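Long-range contacts in thiaminase-I (Naegleria gruberi, PDB 4HCY), which belongs to a thiaminase family and has a two-lobed fold like that of periplasmic binding proteins, with the ligand 0YN held in the cleft between the lobes: residues 54-59 / 340-345; 156-161 / 345-350; 67-72 / 259-264. One frame throughout, in Å; residues are numbered along the deposited sequence.

Interaction 1 of 3, residues 54-59 / 340-345. With 0YN (2-{4-[(4-amino-2-methylpyrimidin-5-yl)methyl]-3-methylthiophen-2-yl}ethanol), chain G.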
loop_
_atom_site.group_PDB
_atom_site.type_symbol
_atom_site.label_atom_id
_atom_site.label_comp_id
_atom_site.label_asym_id
_atom_site.label_seq_id
_atom_site.Cartn_x
_atom_site.Cartn_y
_atom_site.Cartn_z
ATOM N N TYR A 54 -0.450 1.669 -11.895
ATOM C CA TYR A 54 -1.046 2.998 -11.875
ATOM C C TYR A 54 -0.993 3.646 -13.258
ATOM O O TYR A 54 -0.955 4.871 -13.391
ATOM C CB TYR A 54 -0.371 3.878 -10.820
ATOM C CG TYR A 54 -0.453 3.289 -9.431
ATOM C CD1 TYR A 54 -1.670 3.193 -8.769
ATOM C CD2 TYR A 54 0.683 2.819 -8.786
ATOM C CE1 TYR A 54 -1.753 2.651 -7.500
ATOM C CE2 TYR A 54 0.611 2.275 -7.518
ATOM C CZ TYR A 54 -0.610 2.193 -6.880
ATOM O OH TYR A 54 -0.688 1.652 -5.617
ATOM N N SER A 55 -0.991 2.801 -14.282
ATOM C CA SER A 55 -1.079 3.238 -15.666
ATOM C C SER A 55 -2.104 2.372 -16.386
ATOM O O SER A 55 -1.961 1.149 -16.436
ATOM C CB SER A 55 0.281 3.122 -16.356
ATOM O OG SER A 55 0.176 3.413 -17.739
ATOM N N ASP A 56 -3.139 3.004 -16.931
ATOM C CA ASP A 56 -4.205 2.276 -17.614
ATOM C C ASP A 56 -3.690 1.496 -18.821
ATOM O O ASP A 56 -4.244 0.459 -19.182
ATOM C CB ASP A 56 -5.326 3.228 -18.041
ATOM C CG ASP A 56 -6.164 3.704 -16.871
ATOM O OD1 ASP A 56 -6.147 3.037 -15.815
ATOM O OD2 ASP A 56 -6.847 4.740 -17.011
ATOM N N ALA A 57 -2.625 1.999 -19.436
ATOM C CA ALA A 57 -2.019 1.336 -20.584
ATOM C C ALA A 57 -1.408 -0.005 -20.187
ATOM O O ALA A 57 -1.439 -0.963 -20.959
ATOM C CB ALA A 57 -0.969 2.232 -21.219
ATOM N N SER A 58 -0.858 -0.067 -18.979
ATOM C CA SER A 58 -0.235 -1.290 -18.484
ATOM C C SER A 58 -1.281 -2.312 -18.047
ATOM O O SER A 58 -1.059 -3.518 -18.142
ATOM C CB SER A 58 0.716 -0.981 -17.327
ATOM O OG SER A 58 1.734 -0.082 -17.731
ATOM N N LEU A 59 -2.421 -1.823 -17.572
ATOM C CA LEU A 59 -3.514 -2.698 -17.163
ATOM C C LEU A 59 -4.189 -3.323 -18.380
ATOM O O LEU A 59 -4.928 -4.300 -18.260
ATOM C CB LEU A 59 -4.543 -1.924 -16.337
ATOM C CG LEU A 59 -4.068 -1.328 -15.011
ATOM C CD1 LEU A 59 -5.205 -0.599 -14.316
ATOM C CD2 LEU A 59 -3.492 -2.411 -14.113
ATOM N N ASP A 340 -15.446 -0.829 -11.633
ATOM C CA ASP A 340 -15.516 -0.646 -13.079
ATOM C C ASP A 340 -14.736 0.569 -13.579
ATOM O O ASP A 340 -15.083 1.159 -14.601
ATOM C CB ASP A 340 -16.975 -0.552 -13.533
ATOM C CG ASP A 340 -17.706 0.619 -12.906
ATOM O OD1 ASP A 340 -17.278 1.077 -11.827
ATOM O OD2 ASP A 340 -18.709 1.078 -13.491
ATOM N N PHE A 341 -13.678 0.934 -12.861
ATOM C CA PHE A 341 -12.835 2.055 -13.266
ATOM C C PHE A 341 -11.427 1.927 -12.697
ATOM O O PHE A 341 -11.182 1.110 -11.810
ATOM C CB PHE A 341 -13.461 3.389 -12.846
ATOM C CG PHE A 341 -13.514 3.596 -11.357
ATOM C CD1 PHE A 341 -14.529 3.034 -10.598
ATOM C CD2 PHE A 341 -12.555 4.365 -10.717
ATOM C CE1 PHE A 341 -14.580 3.226 -9.230
ATOM C CE2 PHE A 341 -12.602 4.562 -9.350
ATOM C CZ PHE A 341 -13.616 3.992 -8.606
ATOM N N ALA A 342 -10.506 2.737 -13.211
ATOM C CA ALA A 342 -9.122 2.700 -12.753
ATOM C C ALA A 342 -8.499 4.091 -12.642
ATOM O O ALA A 342 -9.116 5.018 -12.118
ATOM C CB ALA A 342 -8.287 1.809 -13.662
ATOM N N ASN A 343 -7.278 4.226 -13.149
ATOM C CA ASN A 343 -6.482 5.438 -12.963
ATOM C C ASN A 343 -7.078 6.722 -13.537
ATOM O O ASN A 343 -7.023 7.774 -12.898
ATOM C CB ASN A 343 -5.067 5.232 -13.507
ATOM C CG ASN A 343 -4.290 4.200 -12.721
ATOM O OD1 ASN A 343 -3.805 4.479 -11.625
ATOM N ND2 ASN A 343 -4.166 3.000 -13.276
ATOM N N LYS A 344 -7.631 6.638 -14.743
ATOM C CA LYS A 344 -8.205 7.807 -15.402
ATOM C C LYS A 344 -9.340 8.410 -14.582
ATOM O O LYS A 344 -9.418 9.626 -14.415
ATOM C CB LYS A 344 -8.709 7.445 -16.800
ATOM C CG LYS A 344 -9.396 8.592 -17.523
ATOM C CD LYS A 344 -9.983 8.139 -18.848
ATOM C CE LYS A 344 -10.713 9.275 -19.543
ATOM N NZ LYS A 344 -11.317 8.837 -20.832
ATOM N N GLU A 345 -10.212 7.551 -14.067
ATOM C CA GLU A 345 -11.368 7.999 -13.300
ATOM C C GLU A 345 -10.977 8.457 -11.896
ATOM O O GLU A 345 -11.692 9.239 -11.272
ATOM C CB GLU A 345 -12.434 6.901 -13.232
ATOM C CG GLU A 345 -13.126 6.611 -14.561
ATOM C CD GLU A 345 -12.244 5.850 -15.535
ATOM O OE1 GLU A 345 -12.306 6.138 -16.748
ATOM O OE2 GLU A 345 -11.490 4.959 -15.087
HETATM C C2A 0YN G . 3.956 -1.367 -0.995
HETATM C C35 0YN G . 0.406 2.922 -2.362
HETATM C C2 0YN G . 2.265 3.655 -3.966
HETATM S S1 0YN G . 2.471 4.651 -5.372
HETATM C C5 0YN G . 0.823 5.135 -5.478
HETATM C C4 0YN G . 0.077 4.493 -4.357
HETATM C C4A 0YN G . -1.398 4.666 -4.104
HETATM C C5A 0YN G . 0.476 6.071 -6.611
HETATM C C5B 0YN G . -0.096 7.372 -6.064
HETATM O O5G 0YN G . -0.219 8.319 -7.128
HETATM N "N1'" 0YN G . 3.258 1.000 -0.875
HETATM C "C2'" 0YN G . 3.024 -0.242 -1.353
HETATM N "N3'" 0YN G . 1.960 -0.480 -2.151
HETATM C "C4'" 0YN G . 1.116 0.518 -2.483
HETATM N "N4'" 0YN G . 0.052 0.273 -3.283
HETATM C "C5'" 0YN G . 1.345 1.792 -2.002
HETATM C "C6'" 0YN G . 2.443 2.015 -1.180
HETATM C C3 0YN G . 0.920 3.685 -3.562
#

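Interaction 2 of 3, residues 156-161 / 345-350. With 0YN (2-{4-[(4-amino-2-methylpyrimidin-5-yl)methyl]-3-methylthiophen-2-yl}ethanol), chain G.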
loop_
_atom_site.group_PDB
_atom_site.type_symbol
_atom_site.label_atom_id
_atom_site.label_comp_id
_atom_site.label_asym_id
_atom_site.label_seq_id
_atom_site.Cartn_x
_atom_site.Cartn_y
_atom_site.Cartn_z
ATOM N N SER A 156 -1.842 17.492 -2.029
ATOM C CA SER A 156 -3.073 17.067 -2.694
ATOM C C SER A 156 -2.823 16.056 -3.810
ATOM O O SER A 156 -3.225 16.269 -4.954
ATOM C CB SER A 156 -3.852 18.273 -3.229
ATOM O OG SER A 156 -4.320 19.088 -2.169
ATOM N N SER A 157 -2.157 14.956 -3.468
ATOM C CA SER A 157 -1.896 13.888 -4.425
ATOM C C SER A 157 -3.205 13.243 -4.864
ATOM O O SER A 157 -4.101 13.028 -4.046
ATOM C CB SER A 157 -0.964 12.839 -3.820
ATOM O OG SER A 157 0.284 13.412 -3.467
ATOM N N SER A 158 -3.300 12.936 -6.155
ATOM C CA SER A 158 -4.528 12.424 -6.760
ATOM C C SER A 158 -5.132 11.230 -6.022
ATOM O O SER A 158 -6.327 11.215 -5.727
ATOM C CB SER A 158 -4.284 12.063 -8.228
ATOM O OG SER A 158 -3.832 13.191 -8.958
ATOM N N PHE A 159 -4.303 10.236 -5.720
ATOM C CA PHE A 159 -4.772 9.031 -5.041
ATOM C C PHE A 159 -5.114 9.278 -3.574
ATOM O O PHE A 159 -5.872 8.520 -2.970
ATOM C CB PHE A 159 -3.747 7.904 -5.167
ATOM C CG PHE A 159 -3.919 7.068 -6.401
ATOM C CD1 PHE A 159 -3.410 7.491 -7.618
ATOM C CD2 PHE A 159 -4.596 5.862 -6.344
ATOM C CE1 PHE A 159 -3.570 6.723 -8.756
ATOM C CE2 PHE A 159 -4.760 5.090 -7.476
ATOM C CZ PHE A 159 -4.247 5.521 -8.685
ATOM N N THR A 160 -4.551 10.339 -3.005
ATOM C CA THR A 160 -4.823 10.684 -1.615
ATOM C C THR A 160 -6.104 11.507 -1.510
ATOM O O THR A 160 -6.924 11.284 -0.619
ATOM C CB THR A 160 -3.649 11.454 -0.988
ATOM O OG1 THR A 160 -2.445 10.694 -1.143
ATOM C CG2 THR A 160 -3.900 11.698 0.492
ATOM N N VAL A 161 -6.269 12.454 -2.429
ATOM C CA VAL A 161 -7.487 13.253 -2.504
ATOM C C VAL A 161 -8.685 12.353 -2.786
ATOM O O VAL A 161 -9.712 12.434 -2.110
ATOM C CB VAL A 161 -7.390 14.320 -3.608
ATOM C CG1 VAL A 161 -8.725 15.027 -3.782
ATOM C CG2 VAL A 161 -6.286 15.315 -3.292
ATOM N N GLU A 345 -10.212 7.551 -14.067
ATOM C CA GLU A 345 -11.368 7.999 -13.300
ATOM C C GLU A 345 -10.977 8.457 -11.896
ATOM O O GLU A 345 -11.692 9.239 -11.272
ATOM C CB GLU A 345 -12.434 6.901 -13.232
ATOM C CG GLU A 345 -13.126 6.611 -14.561
ATOM C CD GLU A 345 -12.244 5.850 -15.535
ATOM O OE1 GLU A 345 -12.306 6.138 -16.748
ATOM O OE2 GLU A 345 -11.490 4.959 -15.087
ATOM N N VAL A 346 -9.842 7.970 -11.405
ATOM C CA VAL A 346 -9.324 8.399 -10.110
ATOM C C VAL A 346 -8.712 9.792 -10.216
ATOM O O VAL A 346 -8.972 10.660 -9.380
ATOM C CB VAL A 346 -8.282 7.406 -9.551
ATOM C CG1 VAL A 346 -7.473 8.044 -8.431
ATOM C CG2 VAL A 346 -8.968 6.138 -9.061
ATOM N N LYS A 347 -7.906 10.005 -11.252
ATOM C CA LYS A 347 -7.300 11.309 -11.492
ATOM C C LYS A 347 -8.364 12.366 -11.776
ATOM O O LYS A 347 -8.255 13.505 -11.321
ATOM C CB LYS A 347 -6.309 11.243 -12.657
ATOM C CG LYS A 347 -5.100 10.357 -12.411
ATOM C CD LYS A 347 -3.810 11.106 -12.710
ATOM C CE LYS A 347 -2.650 10.151 -12.942
ATOM N NZ LYS A 347 -2.808 9.387 -14.212
ATOM N N ASN A 348 -9.390 11.984 -12.531
ATOM C CA ASN A 348 -10.485 12.893 -12.847
ATOM C C ASN A 348 -11.314 13.251 -11.619
ATOM O O ASN A 348 -11.728 14.397 -11.454
ATOM C CB ASN A 348 -11.384 12.308 -13.939
ATOM C CG ASN A 348 -10.834 12.541 -15.332
ATOM O OD1 ASN A 348 -10.184 13.553 -15.594
ATOM N ND2 ASN A 348 -11.098 11.605 -16.236
ATOM N N CYS A 349 -11.552 12.262 -10.762
ATOM C CA CYS A 349 -12.311 12.480 -9.537
ATOM C C CYS A 349 -11.550 13.388 -8.582
ATOM O O CYS A 349 -12.141 14.230 -7.908
ATOM C CB CYS A 349 -12.618 11.150 -8.852
ATOM S SG CYS A 349 -13.510 11.312 -7.292
ATOM N N ALA A 350 -10.234 13.213 -8.532
ATOM C CA ALA A 350 -9.383 14.032 -7.679
ATOM C C ALA A 350 -9.388 15.485 -8.141
ATOM O O ALA A 350 -9.358 16.404 -7.323
ATOM C CB ALA A 350 -7.966 13.484 -7.661
HETATM C C2A 0YN G . 3.956 -1.367 -0.995
HETATM C C35 0YN G . 0.406 2.922 -2.362
HETATM C C2 0YN G . 2.265 3.655 -3.966
HETATM S S1 0YN G . 2.471 4.651 -5.372
HETATM C C5 0YN G . 0.823 5.135 -5.478
HETATM C C4 0YN G . 0.077 4.493 -4.357
HETATM C C4A 0YN G . -1.398 4.666 -4.104
HETATM C C5A 0YN G . 0.476 6.071 -6.611
HETATM C C5B 0YN G . -0.096 7.372 -6.064
HETATM O O5G 0YN G . -0.219 8.319 -7.128
HETATM N "N1'" 0YN G . 3.258 1.000 -0.875
HETATM C "C2'" 0YN G . 3.024 -0.242 -1.353
HETATM N "N3'" 0YN G . 1.960 -0.480 -2.151
HETATM C "C4'" 0YN G . 1.116 0.518 -2.483
HETATM N "N4'" 0YN G . 0.052 0.273 -3.283
HETATM C "C5'" 0YN G . 1.345 1.792 -2.002
HETATM C "C6'" 0YN G . 2.443 2.015 -1.180
HETATM C C3 0YN G . 0.920 3.685 -3.562
#

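Interaction 3 of 3, residues 67-72 / 259-264. With 0YN (2-{4-[(4-amino-2-methylpyrimidin-5-yl)methyl]-3-methylthiophen-2-yl}ethanol), chain G.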
loop_
_atom_site.group_PDB
_atom_site.type_symbol
_atom_site.label_atom_id
_atom_site.label_comp_id
_atom_site.label_asym_id
_atom_site.label_seq_id
_atom_site.Cartn_x
_atom_site.Cartn_y
_atom_site.Cartn_z
ATOM N N SER A 67 2.377 -7.715 -10.427
ATOM C CA SER A 67 2.056 -7.246 -9.086
ATOM C C SER A 67 1.238 -5.964 -9.161
ATOM O O SER A 67 1.768 -4.894 -9.469
ATOM C CB SER A 67 3.333 -7.006 -8.281
ATOM O OG SER A 67 3.032 -6.533 -6.980
ATOM N N THR A 68 -0.055 -6.073 -8.880
ATOM C CA THR A 68 -0.946 -4.922 -8.954
ATOM C C THR A 68 -1.482 -4.517 -7.587
ATOM O O THR A 68 -1.623 -5.349 -6.690
ATOM C CB THR A 68 -2.144 -5.195 -9.884
ATOM O OG1 THR A 68 -3.055 -4.090 -9.830
ATOM C CG2 THR A 68 -2.872 -6.462 -9.459
ATOM N N ASP A 69 -1.771 -3.229 -7.433
ATOM C CA ASP A 69 -2.481 -2.743 -6.261
ATOM C C ASP A 69 -3.885 -3.328 -6.322
ATOM O O ASP A 69 -4.525 -3.308 -7.374
ATOM C CB ASP A 69 -2.538 -1.213 -6.269
ATOM C CG ASP A 69 -3.031 -0.632 -4.952
ATOM O OD1 ASP A 69 -3.808 -1.301 -4.240
ATOM O OD2 ASP A 69 -2.641 0.511 -4.631
ATOM N N SER A 70 -4.362 -3.847 -5.195
ATOM C CA SER A 70 -5.678 -4.475 -5.141
ATOM C C SER A 70 -6.807 -3.473 -5.384
ATOM O O SER A 70 -7.958 -3.862 -5.581
ATOM C CB SER A 70 -5.881 -5.186 -3.802
ATOM O OG SER A 70 -5.722 -4.287 -2.718
ATOM N N ILE A 71 -6.466 -2.187 -5.378
ATOM C CA ILE A 71 -7.435 -1.121 -5.614
ATOM C C ILE A 71 -8.062 -1.223 -7.007
ATOM O O ILE A 71 -9.168 -0.735 -7.238
ATOM C CB ILE A 71 -6.791 0.275 -5.424
ATOM C CG1 ILE A 71 -7.864 1.361 -5.296
ATOM C CG2 ILE A 71 -5.823 0.590 -6.558
ATOM C CD1 ILE A 71 -7.301 2.760 -5.167
ATOM N N PHE A 72 -7.355 -1.871 -7.928
ATOM C CA PHE A 72 -7.841 -2.036 -9.293
ATOM C C PHE A 72 -8.186 -3.491 -9.586
ATOM O O PHE A 72 -8.558 -3.832 -10.709
ATOM C CB PHE A 72 -6.795 -1.546 -10.295
ATOM C CG PHE A 72 -6.504 -0.077 -10.201
ATOM C CD1 PHE A 72 -7.491 0.817 -9.816
ATOM C CD2 PHE A 72 -5.243 0.412 -10.498
ATOM C CE1 PHE A 72 -7.224 2.170 -9.730
ATOM C CE2 PHE A 72 -4.969 1.764 -10.413
ATOM C CZ PHE A 72 -5.961 2.644 -10.029
ATOM N N TYR A 259 -7.656 2.252 6.958
ATOM C CA TYR A 259 -7.543 1.709 5.608
ATOM C C TYR A 259 -6.151 1.167 5.300
ATOM O O TYR A 259 -5.167 1.550 5.934
ATOM C CB TYR A 259 -7.964 2.749 4.567
ATOM C CG TYR A 259 -9.445 2.730 4.272
ATOM C CD1 TYR A 259 -10.358 3.278 5.164
ATOM C CD2 TYR A 259 -9.930 2.158 3.104
ATOM C CE1 TYR A 259 -11.716 3.258 4.898
ATOM C CE2 TYR A 259 -11.284 2.134 2.829
ATOM C CZ TYR A 259 -12.172 2.686 3.729
ATOM O OH TYR A 259 -13.521 2.663 3.459
ATOM N N VAL A 260 -6.081 0.276 4.315
ATOM C CA VAL A 260 -4.845 -0.425 3.999
ATOM C C VAL A 260 -4.713 -0.708 2.499
ATOM O O VAL A 260 -5.686 -1.071 1.836
ATOM C CB VAL A 260 -4.743 -1.743 4.815
ATOM C CG1 VAL A 260 -4.258 -2.901 3.954
ATOM C CG2 VAL A 260 -3.850 -1.552 6.032
ATOM N N TYR A 261 -3.507 -0.515 1.971
ATOM C CA TYR A 261 -3.198 -0.902 0.600
ATOM C C TYR A 261 -2.583 -2.297 0.593
ATOM O O TYR A 261 -1.817 -2.646 1.490
ATOM C CB TYR A 261 -2.204 0.074 -0.034
ATOM C CG TYR A 261 -2.697 1.495 -0.174
ATOM C CD1 TYR A 261 -3.523 1.865 -1.228
ATOM C CD2 TYR A 261 -2.316 2.474 0.735
ATOM C CE1 TYR A 261 -3.966 3.166 -1.365
ATOM C CE2 TYR A 261 -2.755 3.778 0.605
ATOM C CZ TYR A 261 -3.579 4.118 -0.445
ATOM O OH TYR A 261 -4.018 5.417 -0.576
ATOM N N THR A 262 -2.922 -3.096 -0.415
ATOM C CA THR A 262 -2.270 -4.387 -0.611
ATOM C C THR A 262 -1.906 -4.593 -2.074
ATOM O O THR A 262 -2.738 -4.405 -2.962
ATOM C CB THR A 262 -3.151 -5.574 -0.163
ATOM O OG1 THR A 262 -4.323 -5.640 -0.983
ATOM C CG2 THR A 262 -3.554 -5.440 1.299
ATOM N N ASP A 263 -0.658 -4.973 -2.321
ATOM C CA ASP A 263 -0.230 -5.345 -3.663
ATOM C C ASP A 263 -0.354 -6.853 -3.825
ATOM O O ASP A 263 0.011 -7.613 -2.930
ATOM C CB ASP A 263 1.207 -4.894 -3.920
ATOM C CG ASP A 263 1.366 -3.390 -3.840
ATOM O OD1 ASP A 263 0.370 -2.674 -4.073
ATOM O OD2 ASP A 263 2.485 -2.925 -3.544
ATOM N N VAL A 264 -0.877 -7.280 -4.968
ATOM C CA VAL A 264 -1.183 -8.687 -5.184
ATOM C C VAL A 264 -0.542 -9.240 -6.455
ATOM O O VAL A 264 -0.726 -8.696 -7.543
ATOM C CB VAL A 264 -2.710 -8.913 -5.239
ATOM C CG1 VAL A 264 -3.028 -10.309 -5.736
ATOM C CG2 VAL A 264 -3.335 -8.671 -3.874
HETATM C C2A 0YN G . 3.956 -1.367 -0.995
HETATM C C35 0YN G . 0.406 2.922 -2.362
HETATM C C2 0YN G . 2.265 3.655 -3.966
HETATM S S1 0YN G . 2.471 4.651 -5.372
HETATM C C5 0YN G . 0.823 5.135 -5.478
HETATM C C4 0YN G . 0.077 4.493 -4.357
HETATM C C4A 0YN G . -1.398 4.666 -4.104
HETATM C C5A 0YN G . 0.476 6.071 -6.611
HETATM C C5B 0YN G . -0.096 7.372 -6.064
HETATM O O5G 0YN G . -0.219 8.319 -7.128
HETATM N "N1'" 0YN G . 3.258 1.000 -0.875
HETATM C "C2'" 0YN G . 3.024 -0.242 -1.353
HETATM N "N3'" 0YN G . 1.960 -0.480 -2.151
HETATM C "C4'" 0YN G . 1.116 0.518 -2.483
HETATM N "N4'" 0YN G . 0.052 0.273 -3.283
HETATM C "C5'" 0YN G . 1.345 1.792 -2.002
HETATM C "C6'" 0YN G . 2.443 2.015 -1.180
HETATM C C3 0YN G . 0.920 3.685 -3.562
#

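Interaction 1 of 3, residues 54-59 / 340-345
Asn343 buries the most surface here, and it meets Asp56 twice. Its amide ND2 gives a hydrogen bond to Asp56 OD1 over 3.2 Å with an N-H...O angle of 155°; the acceptor lies close to the amide plane, but the amide arrives from above the carboxylate plane. The backbone N of Asn343 reaches Asp56 OD1 at 3.1 Å, on the syn lone pair. The other oxygen, Asp56 OD2, accepts from the backbone N of Lys344 at 3.1 Å, so one carboxylate takes two backbone N-H groups from the first turn of helix 343-353, besides the Asn343 amide. Asp56 reaches across with CG anti to its carbonyl carbon (chi1 -73°). Asn343 ND2 is also hydrogen-bonded to Cys53 O, which helps fix the rotation of the amide. Asn343 OD1 then lies at the edge of the Tyr54 ring, in the ring plane, 3.6 Å from Tyr54 CB. One face of that ring is covered by 0YN, whose C5A sits above its centre. Beside these bonds, Leu59 CD1 rests 4.0 Å from Ala342 CB. With three donors gripping it at the N-terminal end of a helix, the Asp56 carboxylate is probably stabilised in its charged form.

Interaction 2 of 3, residues 156-161 / 345-350
Phe159 and Val346 bring together two helices, the first turn of 158-169 and the middle of 343-353, in a helix-helix contact without a hydrogen bond between the segments. Just ahead of it a Schellman motif ends helix 151-154, with Ser156 at positive phi as its C-prime residue, and Ser157 takes the N-cap position of the next helix. The Phe159 CB points away from helix 343-353 and lies 3.8 Å from 0YN C5B, and CG is close to the same carbon. From there the ring swings back toward helix 343-353. On one flank Phe159 CD1 comes within 3.3 Å of 0YN O5G, while Phe159 CD2 on the other lies 4.1 Å from 0YN C4A. Farther out, Phe159 CE1, CE2 and CZ each lie 4.1 Å from Val346 CG1, which is centred over the ring face; CE1 is also near O5G. That methyl is placed by a chi1 of 164°, which carries it opposite the backbone N. The same ring packs on Phe72 and meets Tyr54 edge-to-face. One turn on along helix 343-353 the residues are small: Ala350 CB touches Ser158 O at 3.4 Å, and Val161 packs against Ala350 CB. At the exposed margin the aliphatic part of Lys347 runs past Ser158. Val346 CG1 makes a CH-pi contact, 3.9 Å from the Phe159 ring centroid and 2° off its normal.

Interaction 3 of 3, residues 67-72 / 259-264
Thr68 and Val264 form the tight part of this contact, an antiparallel hydrogen-bonded pair in which Val264 N gives to Thr68 O at 2.7 Å and Thr68 N returns a bond to Val264 O. One step on, Asp69 and Asp263 are a non-hydrogen-bonded pair. At the next residue, the Ser70 backbone N bonds to Thr262 O, nearly in line with the carbonyl. The Ser70 hydroxyl turns back to Thr262 OG1 (OG to OG1 2.6 Å), its chi1 of 57° setting OG between backbone N and carbonyl carbon; Thr262 OG1 is hydrogen-bonded to Ser104 OG as well. Asp69 OD1 accepts from Ile71 N, an Asx turn, from above the carboxylate plane.

The acids form the ligand-binding face. Their carboxylate planes are inclined at 74°, with Asp69 OD1 4.4 Å from Asp263 OD1. Asp263 OD1 accepts from 0YN N4' at 3.1 Å, and Asp263 OD2 lies 2.9 Å from 0YN N3'. Asp69 OD2 is 3.0 Å from 0YN N4' and is hydrogen-bonded to Tyr54 OH. Packing is looser at partly exposed Tyr261, whose CD1 comes no nearer than 3.8 Å to Asp69 OD2 while one ring face covers 0YN C35. Strand 65-69, parallel to 8-13 on one side and antiparallel to 261-267 on the other, sits inside a mixed sheet, and its acid turns to a ligand in the cleft, as in the periplasmic-binding-protein-like fold.

Interaction 3 lies nearest the centre of the chain and is core: two sheet strands joined by backbone bonds, with acids turned to the ligand. Interactions 1 and 2 sit farther out and share helix 343-353. Interaction 1, partly buried, is polar and holds the start of that helix; interaction 2, largely buried, is apolar and holds its middle. All three touch 0YN, at different atoms. Phe72, from the 67-72 segment of interaction 3, packs on Asn343, Ala342 and Leu59 of interaction 1 and on Phe159 of interaction 2. Along the chain, helix 56-60 leads directly to strand 65-69, so interactions 1 and 3 are tied by sequence as well.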